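PDB 6F4V: kallistatin from Homo sapiens, which inhibits the serine protease tissue kallikrein as a serpin, forming a stable equimolar complex with the enzyme after cleavage at its reactive site. Local coordinates for residues A38-L43 and L290-L295. Sequence-based numbering, arbitrary orientation.
Sequences AAYAML and LGFTDL
Y40 and L43, two residues on the same side of helix 33-44, meet F292 and L295 of the loop that leads from helix 283-286 to strand 312-324. Most of the apolar contact gathers on one methyl, CD2 of L295. It lies 3.7 Å from CE2 of the Y40 ring and 3.8 Å from CD2 of L43, so it bridges Y40 and L43, three residues and nearly one turn apart on the helix. The two leucines reach toward each other tip to tip; in both, CG stands anti to the backbone N (chi1 177° in L43 and 175° in L295), which carries the two branched ends toward each other. CD1 of L295 joins more loosely, 4.1 Å from CD2 of L43.

The aromatic rings of Y40 and F292 meet obliquely. CD2 of Y40 approaches CE2 of F292 at 4.2 Å, the centroids are 5.7 Å apart, and the planes are inclined at 73°. L287 touches both rings, and F337 of strand 328-340 packs against Y40 with its plane nearly perpendicular.

The polar end of Y40 finds its partner outside the two segments: the hydroxyl is hydrogen-bonded to OG of S316 on strand 312-324, which gives this buried group a partner.

F337 also receives L43 and L295, so helix, loop and strand 328-340 share one apolar layer. All four touching residues are buried, and the contact belongs to the hydrophobic core of the serpin fold, where helix 33-44 packs on the large sheet and the loop 290-295 lies alongside. In that sheet strand 328-340 runs between strands 159-172 and 312-324, and the chain ends at 341, consistent with the inserted reactive loop of a cleaved serpin.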
loop_
_atom_site.group_PDB
_atom_site.type_symbol
_atom_site.label_atom_id
_atom_site.label_comp_id
_atom_site.label_asym_id
_atom_site.label_seq_id
_atom_site.Cartn_x
_atom_site.Cartn_y
_atom_site.Cartn_z
ATOM N N ALA A 38 5.845 -5.520 4.418
ATOM C CA ALA A 38 7.039 -6.221 3.967
ATOM C C ALA A 38 8.348 -5.525 4.343
ATOM O O ALA A 38 9.318 -6.206 4.681
ATOM C CB ALA A 38 7.002 -6.465 2.459
ATOM N N ALA A 39 8.375 -4.199 4.286
ATOM C CA ALA A 39 9.560 -3.431 4.735
ATOM C C ALA A 39 9.871 -3.681 6.210
ATOM O O ALA A 39 11.014 -3.968 6.604
ATOM C CB ALA A 39 9.376 -1.945 4.464
ATOM N N TYR A 40 8.846 -3.560 7.023
ATOM C CA TYR A 40 9.015 -3.702 8.470
ATOM C C TYR A 40 9.247 -5.145 8.908
ATOM O O TYR A 40 10.046 -5.398 9.808
ATOM C CB TYR A 40 7.872 -3.006 9.199
ATOM C CG TYR A 40 8.081 -1.506 9.260
ATOM C CD1 TYR A 40 8.011 -0.701 8.119
ATOM C CD2 TYR A 40 8.403 -0.883 10.454
ATOM C CE1 TYR A 40 8.226 0.667 8.177
ATOM C CE2 TYR A 40 8.590 0.482 10.522
ATOM C CZ TYR A 40 8.523 1.254 9.398
ATOM O OH TYR A 40 8.758 2.595 9.523
ATOM N N ALA A 41 8.618 -6.104 8.226
ATOM C CA ALA A 41 8.928 -7.507 8.494
ATOM C C ALA A 41 10.391 -7.828 8.128
ATOM O O ALA A 41 11.126 -8.476 8.916
ATOM C CB ALA A 41 7.967 -8.409 7.761
ATOM N N MET A 42 10.851 -7.298 7.007
ATOM C CA MET A 42 12.264 -7.461 6.655
ATOM C C MET A 42 13.221 -6.836 7.697
ATOM O O MET A 42 14.198 -7.481 8.106
ATOM C CB MET A 42 12.532 -6.882 5.275
ATOM C CG MET A 42 13.960 -7.135 4.794
ATOM S SD MET A 42 14.141 -6.624 3.073
ATOM C CE MET A 42 14.210 -4.921 3.174
ATOM N N LEU A 43 12.931 -5.599 8.103
ATOM C CA LEU A 43 13.682 -4.911 9.152
ATOM C C LEU A 43 13.795 -5.744 10.421
ATOM O O LEU A 43 14.877 -5.760 11.052
ATOM C CB LEU A 43 13.023 -3.566 9.486
ATOM C CG LEU A 43 13.654 -2.756 10.619
ATOM C CD1 LEU A 43 15.033 -2.268 10.246
ATOM C CD2 LEU A 43 12.756 -1.592 10.950
ATOM N N LEU A 290 0.616 3.098 16.114
ATOM C CA LEU A 290 0.086 1.814 15.658
ATOM C C LEU A 290 0.849 0.628 16.225
ATOM O O LEU A 290 0.840 -0.441 15.630
ATOM C CB LEU A 290 0.123 1.757 14.126
ATOM C CG LEU A 290 -0.770 2.741 13.406
ATOM C CD1 LEU A 290 -0.568 2.701 11.900
ATOM C CD2 LEU A 290 -2.232 2.479 13.751
ATOM N N GLY A 291 1.501 0.812 17.369
ATOM C CA GLY A 291 2.194 -0.268 18.062
ATOM C C GLY A 291 3.714 -0.274 17.969
ATOM O O GLY A 291 4.344 -1.221 18.461
ATOM N N PHE A 292 4.306 0.749 17.350
ATOM C CA PHE A 292 5.743 0.732 17.084
ATOM C C PHE A 292 6.524 1.693 17.997
ATOM O O PHE A 292 7.578 2.190 17.610
ATOM C CB PHE A 292 6.020 1.045 15.613
ATOM C CG PHE A 292 5.408 0.025 14.666
ATOM C CD1 PHE A 292 4.065 0.103 14.329
ATOM C CD2 PHE A 292 6.158 -1.023 14.185
ATOM C CE1 PHE A 292 3.490 -0.821 13.469
ATOM C CE2 PHE A 292 5.589 -1.958 13.318
ATOM C CZ PHE A 292 4.267 -1.843 12.958
ATOM N N THR A 293 6.032 1.927 19.211
ATOM C CA THR A 293 6.768 2.800 20.139
ATOM C C THR A 293 8.167 2.271 20.448
ATOM O O THR A 293 9.117 3.058 20.465
ATOM C CB THR A 293 6.000 3.017 21.444
ATOM O OG1 THR A 293 5.648 1.731 21.987
ATOM C CG2 THR A 293 4.786 3.816 21.179
ATOM N N ASP A 294 8.324 0.967 20.642
ATOM C CA ASP A 294 9.653 0.410 20.925
ATOM C C ASP A 294 10.634 0.712 19.811
ATOM O O ASP A 294 11.738 1.212 20.067
ATOM C CB ASP A 294 9.633 -1.091 21.192
ATOM C CG ASP A 294 11.040 -1.663 21.394
ATOM O OD1 ASP A 294 11.560 -1.476 22.516
ATOM O OD2 ASP A 294 11.620 -2.259 20.439
ATOM N N LEU A 295 10.243 0.413 18.574
ATOM C CA LEU A 295 11.157 0.555 17.444
ATOM C C LEU A 295 11.712 1.967 17.285
ATOM O O LEU A 295 12.900 2.154 16.918
ATOM C CB LEU A 295 10.476 0.094 16.125
ATOM C CG LEU A 295 11.284 0.304 14.851
ATOM C CD1 LEU A 295 12.593 -0.472 14.926
ATOM C CD2 LEU A 295 10.521 -0.131 13.602
#